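Long-range contacts in endo-1,4-beta-xylanase (Bacteroides thetaiotaomicron VPI-5482, PDB 3KST), which probably hydrolyses glycosidic bonds in xylan-type polysaccharides and binds a calcium ion: residues Pro27-Tyr32 / Lys263-Ala268; Asp72-Trp77 / Lys120-Ser125; Gly191-Lys196 / Gly252-Cys257. One frame throughout, in Å; residues are numbered along the deposited sequence.

Interaction 1: Pro27-Tyr32 / Lys263-Ala268; sequences PYVMFY and KYIFHA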
loop_
_atom_site.group_PDB
_atom_site.type_symbol
_atom_site.label_atom_id
_atom_site.label_comp_id
_atom_site.label_asym_id
_atom_site.label_seq_id
_atom_site.Cartn_x
_atom_site.Cartn_y
_atom_site.Cartn_z
ATOM N N PRO A 27 -4.306 -0.275 -3.412
ATOM C CA PRO A 27 -3.647 0.771 -4.165
ATOM C C PRO A 27 -2.489 1.525 -3.513
ATOM O O PRO A 27 -2.423 1.688 -2.280
ATOM C CB PRO A 27 -4.817 1.740 -4.487
ATOM C CG PRO A 27 -5.655 1.631 -3.279
ATOM C CD PRO A 27 -5.695 0.139 -3.118
ATOM N N TYR A 28 -1.560 1.925 -4.382
ATOM C CA TYR A 28 -0.451 2.803 -4.036
ATOM C C TYR A 28 -0.257 3.856 -5.133
ATOM O O TYR A 28 -0.224 3.494 -6.307
ATOM C CB TYR A 28 0.857 2.003 -3.900
ATOM C CG TYR A 28 1.978 2.863 -3.403
ATOM C CD1 TYR A 28 2.201 3.022 -2.036
ATOM C CD2 TYR A 28 2.783 3.597 -4.306
ATOM C CE1 TYR A 28 3.242 3.882 -1.561
ATOM C CE2 TYR A 28 3.822 4.436 -3.841
ATOM C CZ TYR A 28 4.039 4.582 -2.495
ATOM O OH TYR A 28 5.035 5.419 -2.068
ATOM N N VAL A 29 -0.039 5.110 -4.739
ATOM C CA VAL A 29 0.232 6.235 -5.637
ATOM C C VAL A 29 1.625 6.850 -5.378
ATOM O O VAL A 29 1.962 7.220 -4.239
ATOM C CB VAL A 29 -0.901 7.316 -5.545
ATOM C CG1 VAL A 29 -0.461 8.693 -6.086
ATOM C CG2 VAL A 29 -2.140 6.812 -6.283
HETATM N N MSE A 30 2.414 6.963 -6.450
HETATM C CA MSE A 30 3.683 7.684 -6.441
HETATM C C MSE A 30 3.462 8.971 -7.224
HETATM O O MSE A 30 2.949 8.930 -8.362
HETATM C CB MSE A 30 4.808 6.903 -7.125
HETATM C CG MSE A 30 6.113 7.731 -7.239
HETATM SE SE MSE A 30 7.508 6.751 -8.070
HETATM C CE MSE A 30 6.741 6.497 -9.813
ATOM N N PHE A 31 3.855 10.097 -6.623
ATOM C CA PHE A 31 3.844 11.394 -7.308
ATOM C C PHE A 31 5.293 11.613 -7.762
ATOM O O PHE A 31 6.191 11.772 -6.918
ATOM C CB PHE A 31 3.372 12.510 -6.389
ATOM C CG PHE A 31 3.315 13.856 -7.055
ATOM C CD1 PHE A 31 2.514 14.052 -8.183
ATOM C CD2 PHE A 31 4.068 14.932 -6.568
ATOM C CE1 PHE A 31 2.457 15.292 -8.819
ATOM C CE2 PHE A 31 4.011 16.190 -7.187
ATOM C CZ PHE A 31 3.198 16.374 -8.311
ATOM N N TYR A 32 5.506 11.537 -9.071
ATOM C CA TYR A 32 6.827 11.687 -9.690
ATOM C C TYR A 32 6.725 12.603 -10.892
ATOM O O TYR A 32 5.812 12.439 -11.695
ATOM C CB TYR A 32 7.386 10.332 -10.137
ATOM C CG TYR A 32 8.822 10.458 -10.592
ATOM C CD1 TYR A 32 9.847 10.525 -9.653
ATOM C CD2 TYR A 32 9.154 10.568 -11.950
ATOM C CE1 TYR A 32 11.191 10.667 -10.043
ATOM C CE2 TYR A 32 10.500 10.721 -12.360
ATOM C CZ TYR A 32 11.508 10.780 -11.393
ATOM O OH TYR A 32 12.828 10.912 -11.750
ATOM N N LYS A 263 -3.509 13.156 0.381
ATOM C CA LYS A 263 -4.673 12.355 0.034
ATOM C C LYS A 263 -4.343 10.947 0.450
ATOM O O LYS A 263 -3.148 10.630 0.644
ATOM C CB LYS A 263 -4.886 12.396 -1.469
ATOM C CG LYS A 263 -5.364 13.751 -2.017
ATOM C CD LYS A 263 -6.809 14.026 -1.696
ATOM C CE LYS A 263 -7.429 15.088 -2.609
ATOM N NZ LYS A 263 -6.856 16.409 -2.353
ATOM N N TYR A 264 -5.382 10.131 0.578
ATOM C CA TYR A 264 -5.237 8.711 0.948
ATOM C C TYR A 264 -6.021 7.869 -0.068
ATOM O O TYR A 264 -7.255 8.009 -0.157
ATOM C CB TYR A 264 -5.734 8.485 2.386
ATOM C CG TYR A 264 -5.420 7.113 2.915
ATOM C CD1 TYR A 264 -4.174 6.834 3.470
ATOM C CD2 TYR A 264 -6.341 6.055 2.813
ATOM C CE1 TYR A 264 -3.849 5.551 3.937
ATOM C CE2 TYR A 264 -6.017 4.758 3.300
ATOM C CZ TYR A 264 -4.769 4.517 3.857
ATOM O OH TYR A 264 -4.410 3.260 4.322
ATOM N N ILE A 265 -5.317 7.046 -0.857
ATOM C CA ILE A 265 -5.969 6.183 -1.856
ATOM C C ILE A 265 -6.288 4.866 -1.159
ATOM O O ILE A 265 -5.491 4.398 -0.344
ATOM C CB ILE A 265 -5.113 6.000 -3.148
ATOM C CG1 ILE A 265 -5.908 5.290 -4.243
ATOM C CG2 ILE A 265 -3.786 5.286 -2.882
ATOM C CD1 ILE A 265 -5.143 5.289 -5.590
ATOM N N PHE A 266 -7.425 4.268 -1.475
ATOM C CA PHE A 266 -7.843 3.010 -0.850
ATOM C C PHE A 266 -8.843 2.294 -1.747
ATOM O O PHE A 266 -9.396 2.911 -2.645
ATOM C CB PHE A 266 -8.491 3.255 0.535
ATOM C CG PHE A 266 -9.736 4.110 0.483
ATOM C CD1 PHE A 266 -9.634 5.497 0.483
ATOM C CD2 PHE A 266 -11.002 3.529 0.383
ATOM C CE1 PHE A 266 -10.780 6.304 0.402
ATOM C CE2 PHE A 266 -12.176 4.314 0.317
ATOM C CZ PHE A 266 -12.058 5.722 0.331
ATOM N N HIS A 267 -9.038 1.006 -1.495
ATOM C CA HIS A 267 -10.031 0.218 -2.216
ATOM C C HIS A 267 -11.309 0.057 -1.400
ATOM O O HIS A 267 -11.371 0.355 -0.198
ATOM C CB HIS A 267 -9.490 -1.142 -2.686
ATOM C CG HIS A 267 -9.313 -2.149 -1.600
ATOM N ND1 HIS A 267 -8.093 -2.728 -1.327
ATOM C CD2 HIS A 267 -10.190 -2.691 -0.719
ATOM C CE1 HIS A 267 -8.229 -3.587 -0.333
ATOM N NE2 HIS A 267 -9.489 -3.573 0.063
ATOM N N ALA A 268 -12.331 -0.453 -2.066
ATOM C CA ALA A 268 -13.592 -0.803 -1.435
ATOM C C ALA A 268 -14.198 -1.949 -2.241
ATOM O O ALA A 268 -13.778 -2.200 -3.373
ATOM C CB ALA A 268 -14.504 0.390 -1.429
#
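Pro27 and Ile265 meet where the first and last blades of the family 43 beta-propeller come together. The strands at this seam run nearly antiparallel, 153° apart, but they belong to different blades and meet by side-chain and backbone packing. The ring of Pro27 lies against the backbone of the other strand, with CG 3.5 Å from Phe266 CA. Pro27 CD sits 3.8 Å from His267 N. Pro27 CB rests 3.7 Å from Ile265 CG1.

Ile265 is extended: CG1 is anti to the backbone N (chi1 -171°), and chi2 is also anti. This carries CD1 past Pro27 CB to Val29. There Ile265 CD1 is 3.4 Å from Val29 CG2, a tighter fit than usual for two methyl groups. The two side chains cross at about a right angle.

Strand 27-32 is the innermost strand of its blade. In the last blade, strand 250-256 holds that inner place, and strand 262-268 pairs with it from outside. The contact lies close to the predicted active site. His267 CB comes 4.0 Å from Pro27 CD, while His267 ND1 accepts a hydrogen bond from the backbone N of Asp26, the predicted proton acceptor. The ring of Tyr215 lies nearly parallel to that of His267. Tyr28 points away from 263-268, and its side chain comes within about 3 Å of that of the calcium ligand Glu83.

Interaction 2: Asp72-Trp77 / Lys120-Ser125; sequences DSYGTW and KQPIWS
The backbones of 72-77 and 120-125 touch at Tyr74 and Lys120, whose CA atoms are 4.3 Å apart. Neither segment is a regular helix or strand. Where they touch, their directions differ by 41°.

The Lys120 chain runs along the backbone of Asp72 and Ser73. Its CG, anti to the carbonyl carbon (chi1 -74°), lies 3.5 Å from Ser73 C. The bend at chi2 then turns the rest of the chain toward Asp72. Further out, Lys120 CE is 3.7 Å from Asp72 O. The ammonium group does not touch the Asp72 carboxylate directly. One water joins them, donating to Asp72 OD1 at 2.9 Å and accepting from Lys120 NZ at 2.9 Å. Lys120 NZ is also held by the carbonyl O of Gln117.

Both segments are surface loops between strands of the propeller. Residues 72-77 lead from strand 60-69 to strand 80-87. Residues 120-125 are part of the loop that joins strand 102-108 to strand 129-135.

Tyr74 is gripped on two sides. Pro122 CD sits over one face of its ring in a CH-pi contact, 3.9 Å from the centroid of the Tyr74 ring and 16° off the normal. Lys120 O lies at the ring edge, in the plane, 3.5 Å from Tyr74 CD1. With an alanine here, Pro122 CD would probably lose the aromatic face it rests on, leaving a gap between the two loops. The backbone of Tyr74 is pinned from its own segment: Ser73 OG donates to Tyr74 O at 2.7 Å. Ser73 OG is also hydrogen-bonded to Tyr97 OH.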
loop_
_atom_site.group_PDB
_atom_site.type_symbol
_atom_site.label_atom_id
_atom_site.label_comp_id
_atom_site.label_asym_id
_atom_site.label_seq_id
_atom_site.Cartn_x
_atom_site.Cartn_y
_atom_site.Cartn_z
ATOM N N ASP A 72 8.965 -12.043 -15.728
ATOM C CA ASP A 72 10.106 -11.262 -15.206
ATOM C C ASP A 72 10.238 -11.300 -13.697
ATOM O O ASP A 72 11.053 -10.570 -13.129
ATOM C CB ASP A 72 9.980 -9.808 -15.641
ATOM C CG ASP A 72 10.124 -9.640 -17.099
ATOM O OD1 ASP A 72 10.966 -10.361 -17.711
ATOM O OD2 ASP A 72 9.399 -8.789 -17.638
ATOM N N SER A 73 9.511 -12.187 -13.047
ATOM C CA SER A 73 9.503 -12.225 -11.598
ATOM C C SER A 73 9.422 -13.624 -11.059
ATOM O O SER A 73 9.081 -14.558 -11.763
ATOM C CB SER A 73 8.239 -11.472 -11.158
ATOM O OG SER A 73 7.929 -11.646 -9.784
ATOM N N TYR A 74 9.738 -13.731 -9.778
ATOM C CA TYR A 74 9.461 -14.907 -8.978
ATOM C C TYR A 74 7.948 -15.076 -9.001
ATOM O O TYR A 74 7.256 -14.085 -8.904
ATOM C CB TYR A 74 9.846 -14.642 -7.528
ATOM C CG TYR A 74 9.448 -15.716 -6.567
ATOM C CD1 TYR A 74 10.157 -16.933 -6.503
ATOM C CD2 TYR A 74 8.363 -15.535 -5.694
ATOM C CE1 TYR A 74 9.790 -17.933 -5.603
ATOM C CE2 TYR A 74 8.006 -16.520 -4.773
ATOM C CZ TYR A 74 8.698 -17.722 -4.747
ATOM O OH TYR A 74 8.318 -18.665 -3.828
ATOM N N GLY A 75 7.481 -16.303 -9.186
ATOM C CA GLY A 75 6.059 -16.662 -9.130
ATOM C C GLY A 75 5.161 -16.570 -10.342
ATOM O O GLY A 75 5.430 -15.880 -11.326
ATOM N N THR A 76 4.033 -17.266 -10.251
ATOM C CA THR A 76 3.041 -17.286 -11.310
ATOM C C THR A 76 1.642 -16.892 -10.882
ATOM O O THR A 76 0.775 -16.811 -11.760
ATOM C CB THR A 76 2.983 -18.670 -11.977
ATOM O OG1 THR A 76 2.484 -19.624 -11.037
ATOM C CG2 THR A 76 4.374 -19.066 -12.464
ATOM N N TRP A 77 1.427 -16.633 -9.589
ATOM C CA TRP A 77 0.108 -16.284 -9.036
ATOM C C TRP A 77 0.254 -15.413 -7.806
ATOM O O TRP A 77 1.353 -15.284 -7.244
ATOM C CB TRP A 77 -0.682 -17.560 -8.692
ATOM C CG TRP A 77 -0.049 -18.412 -7.634
ATOM C CD1 TRP A 77 0.860 -19.438 -7.820
ATOM C CD2 TRP A 77 -0.242 -18.305 -6.215
ATOM N NE1 TRP A 77 1.211 -19.982 -6.605
ATOM C CE2 TRP A 77 0.566 -19.302 -5.606
ATOM C CE3 TRP A 77 -1.025 -17.471 -5.390
ATOM C CZ2 TRP A 77 0.607 -19.486 -4.233
ATOM C CZ3 TRP A 77 -0.987 -17.664 -4.006
ATOM C CH2 TRP A 77 -0.168 -18.659 -3.437
ATOM N N LYS A 120 15.098 -14.348 -10.216
ATOM C CA LYS A 120 13.665 -14.460 -9.861
ATOM C C LYS A 120 13.445 -15.148 -8.522
ATOM O O LYS A 120 13.001 -16.301 -8.443
ATOM C CB LYS A 120 12.873 -15.127 -11.010
ATOM C CG LYS A 120 12.670 -14.190 -12.229
ATOM C CD LYS A 120 13.935 -13.779 -12.957
ATOM C CE LYS A 120 13.620 -13.040 -14.256
ATOM N NZ LYS A 120 14.882 -12.585 -14.956
ATOM N N GLN A 121 13.792 -14.426 -7.464
ATOM C CA GLN A 121 13.653 -14.919 -6.104
ATOM C C GLN A 121 13.121 -13.841 -5.193
ATOM O O GLN A 121 13.285 -12.657 -5.468
ATOM C CB GLN A 121 15.014 -15.393 -5.588
ATOM C CG GLN A 121 15.492 -16.682 -6.245
ATOM C CD GLN A 121 14.562 -17.865 -6.004
ATOM O OE1 GLN A 121 14.052 -18.051 -4.900
ATOM N NE2 GLN A 121 14.327 -18.659 -7.035
ATOM N N PRO A 122 12.491 -14.251 -4.092
ATOM C CA PRO A 122 11.998 -13.269 -3.137
ATOM C C PRO A 122 13.147 -12.731 -2.257
ATOM O O PRO A 122 14.293 -13.202 -2.344
ATOM C CB PRO A 122 10.997 -14.078 -2.322
ATOM C CG PRO A 122 11.529 -15.404 -2.327
ATOM C CD PRO A 122 12.218 -15.620 -3.631
ATOM N N ILE A 123 12.817 -11.747 -1.427
ATOM C CA ILE A 123 13.759 -11.067 -0.501
ATOM C C ILE A 123 14.264 -12.070 0.554
ATOM O O ILE A 123 15.461 -12.105 0.845
ATOM C CB ILE A 123 13.036 -9.821 0.140
ATOM C CG1 ILE A 123 12.766 -8.746 -0.918
ATOM C CG2 ILE A 123 13.779 -9.208 1.310
ATOM C CD1 ILE A 123 11.577 -7.843 -0.534
ATOM N N TRP A 124 13.347 -12.871 1.098
ATOM C CA TRP A 124 13.656 -13.946 2.055
ATOM C C TRP A 124 12.671 -15.114 1.854
ATOM O O TRP A 124 11.659 -14.971 1.151
ATOM C CB TRP A 124 13.695 -13.395 3.492
ATOM C CG TRP A 124 12.362 -13.148 4.152
ATOM C CD1 TRP A 124 11.206 -12.653 3.569
ATOM C CD2 TRP A 124 12.079 -13.264 5.541
ATOM N NE1 TRP A 124 10.223 -12.542 4.502
ATOM C CE2 TRP A 124 10.730 -12.894 5.730
ATOM C CE3 TRP A 124 12.824 -13.700 6.649
ATOM C CZ2 TRP A 124 10.112 -12.925 6.999
ATOM C CZ3 TRP A 124 12.213 -13.727 7.904
ATOM C CH2 TRP A 124 10.864 -13.348 8.063
ATOM N N SER A 125 12.934 -16.242 2.511
ATOM C CA SER A 125 12.158 -17.477 2.290
ATOM C C SER A 125 10.818 -17.643 2.985
ATOM O O SER A 125 9.986 -18.418 2.498
ATOM C CB SER A 125 13.035 -18.695 2.614
ATOM O OG SER A 125 13.400 -18.722 3.982
HETATM O O HOH W 1 13.388 -11.878 -17.335
#

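Interaction 3: Gly191-Lys196 / Gly252-Cys257; sequences GPSLLK and GAPFQC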
loop_
_atom_site.group_PDB
_atom_site.type_symbol
_atom_site.label_atom_id
_atom_site.label_comp_id
_atom_site.label_asym_id
_atom_site.label_seq_id
_atom_site.Cartn_x
_atom_site.Cartn_y
_atom_site.Cartn_z
ATOM N N GLY A 191 -1.414 -4.426 5.273
ATOM C CA GLY A 191 -1.326 -3.261 4.417
ATOM C C GLY A 191 -0.675 -2.065 5.096
ATOM O O GLY A 191 -1.263 -0.992 5.099
ATOM N N PRO A 192 0.516 -2.246 5.710
ATOM C CA PRO A 192 1.205 -1.125 6.350
ATOM C C PRO A 192 1.610 0.048 5.427
ATOM O O PRO A 192 1.864 -0.124 4.230
ATOM C CB PRO A 192 2.476 -1.796 6.922
ATOM C CG PRO A 192 2.745 -2.875 6.007
ATOM C CD PRO A 192 1.391 -3.436 5.673
ATOM N N SER A 193 1.676 1.237 6.026
ATOM C CA SER A 193 2.173 2.481 5.408
ATOM C C SER A 193 2.870 3.282 6.507
ATOM O O SER A 193 2.315 3.421 7.603
ATOM C CB SER A 193 1.036 3.301 4.806
ATOM O OG SER A 193 0.327 2.549 3.830
ATOM N N LEU A 194 4.038 3.846 6.207
ATOM C CA LEU A 194 4.826 4.572 7.203
ATOM C C LEU A 194 5.017 6.011 6.761
ATOM O O LEU A 194 5.343 6.281 5.589
ATOM C CB LEU A 194 6.177 3.863 7.434
ATOM C CG LEU A 194 6.889 3.987 8.782
ATOM C CD1 LEU A 194 7.253 5.430 9.105
ATOM C CD2 LEU A 194 6.064 3.336 9.919
ATOM N N LEU A 195 4.773 6.925 7.690
ATOM C CA LEU A 195 5.075 8.357 7.506
ATOM C C LEU A 195 5.726 8.875 8.781
ATOM O O LEU A 195 5.375 8.435 9.891
ATOM C CB LEU A 195 3.821 9.147 7.229
ATOM C CG LEU A 195 3.144 8.990 5.884
ATOM C CD1 LEU A 195 1.964 9.900 5.902
ATOM C CD2 LEU A 195 4.076 9.340 4.746
ATOM N N LYS A 196 6.682 9.792 8.621
ATOM C CA LYS A 196 7.326 10.429 9.777
ATOM C C LYS A 196 6.983 11.912 9.719
ATOM O O LYS A 196 6.994 12.499 8.637
ATOM C CB LYS A 196 8.837 10.243 9.717
ATOM C CG LYS A 196 9.605 10.846 10.931
ATOM C CD LYS A 196 11.100 10.722 10.716
ATOM C CE LYS A 196 11.941 11.190 11.899
ATOM N NZ LYS A 196 13.433 11.013 11.630
ATOM N N GLY A 252 -4.675 0.936 1.853
ATOM C CA GLY A 252 -4.415 2.164 1.123
ATOM C C GLY A 252 -3.016 2.687 1.276
ATOM O O GLY A 252 -2.132 2.008 1.797
ATOM N N ALA A 253 -2.840 3.933 0.859
ATOM C CA ALA A 253 -1.538 4.594 0.928
ATOM C C ALA A 253 -1.705 6.114 0.967
ATOM O O ALA A 253 -2.585 6.650 0.230
ATOM C CB ALA A 253 -0.695 4.189 -0.263
ATOM N N PRO A 254 -0.917 6.807 1.830
ATOM C CA PRO A 254 -0.947 8.270 1.832
ATOM C C PRO A 254 -0.015 8.826 0.764
ATOM O O PRO A 254 1.018 8.214 0.475
ATOM C CB PRO A 254 -0.457 8.648 3.236
ATOM C CG PRO A 254 -0.005 7.388 3.900
ATOM C CD PRO A 254 -0.054 6.288 2.915
ATOM N N PHE A 255 -0.343 9.990 0.193
ATOM C CA PHE A 255 0.557 10.640 -0.786
ATOM C C PHE A 255 0.322 12.141 -0.875
ATOM O O PHE A 255 -0.794 12.604 -0.597
ATOM C CB PHE A 255 0.422 10.008 -2.177
ATOM C CG PHE A 255 -0.963 10.140 -2.775
ATOM C CD1 PHE A 255 -1.966 9.219 -2.460
ATOM C CD2 PHE A 255 -1.271 11.190 -3.656
ATOM C CE1 PHE A 255 -3.272 9.348 -3.011
ATOM C CE2 PHE A 255 -2.569 11.333 -4.209
ATOM C CZ PHE A 255 -3.566 10.401 -3.892
ATOM N N GLN A 256 1.380 12.885 -1.217
ATOM C CA GLN A 256 1.314 14.347 -1.347
ATOM C C GLN A 256 0.882 14.694 -2.764
ATOM O O GLN A 256 1.141 13.926 -3.722
ATOM C CB GLN A 256 2.628 15.049 -0.910
ATOM C CG GLN A 256 3.950 14.643 -1.578
ATOM C CD GLN A 256 4.348 15.481 -2.781
ATOM O OE1 GLN A 256 3.609 16.373 -3.235
ATOM N NE2 GLN A 256 5.553 15.222 -3.285
ATOM N N CYS A 257 0.218 15.836 -2.902
ATOM C CA CYS A 257 -0.279 16.302 -4.190
ATOM C C CYS A 257 0.489 17.513 -4.687
ATOM O O CYS A 257 1.305 18.087 -3.961
ATOM C CB CYS A 257 -1.764 16.587 -4.060
ATOM S SG CYS A 257 -2.620 15.100 -3.597
HETATM O O HOH W 2 -3.723 0.011 4.907
HETATM O O HOH W 3 -0.463 -0.013 2.396
#
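Gly252 opens the contact with polar atoms: its O lies 3.2 Å from Ser193 OG. The Ser193 side chain is also about 5 Å from the calcium, which His251 and Glu83 bind. One water donates to Gly191 O at 2.7 Å and accepts a weak bond from Gly252 N. A second water lies 2.7 Å from Gly252 O and 3.0 Å from Pro192 O. That water has more candidate acceptors around it than hydrogens to give, so these two bonds are probably not both held all the time.

Ala253 adds little here. Its backbone pairs with Ile265 in its own blade. Pro254 carries the apolar half of the contact. Its CD packs 3.7 Å from Ser193 CB. Leu195 CG is anti to its carbonyl carbon (chi1 -72°), which brings Leu195 CD1 within 3.8 Å of Pro254 CG. These two side chains run antiparallel alongside one another. Phe255 turns away from 191-196 and packs on Val29.

The two strands are the innermost of neighbouring propeller blades. They run 15° from parallel, with axes 7.2 Å apart at closest approach. The gap is too wide for direct strand pairing, so water bridges join the blades at the polar end and apolar contact joins them at the other.

How the interactions relate
From the N terminus, the chain enters interaction 1 at 27-32 and returns to close it only at 263-268. That long loop takes in most of the propeller and joins the first blade to the last. The other two contacts fall within it, one after the other, without crossing. Interaction 2 closes first, linking two surface loops beside the second blade. Interaction 3 follows and joins the inner strands of the last two blades near the calcium. Interactions 1 and 3 touch, because strands 250-256 and 262-268 are neighbours in one sheet. Interaction 2 stands apart, its centre about 24 Å from that of interaction 1.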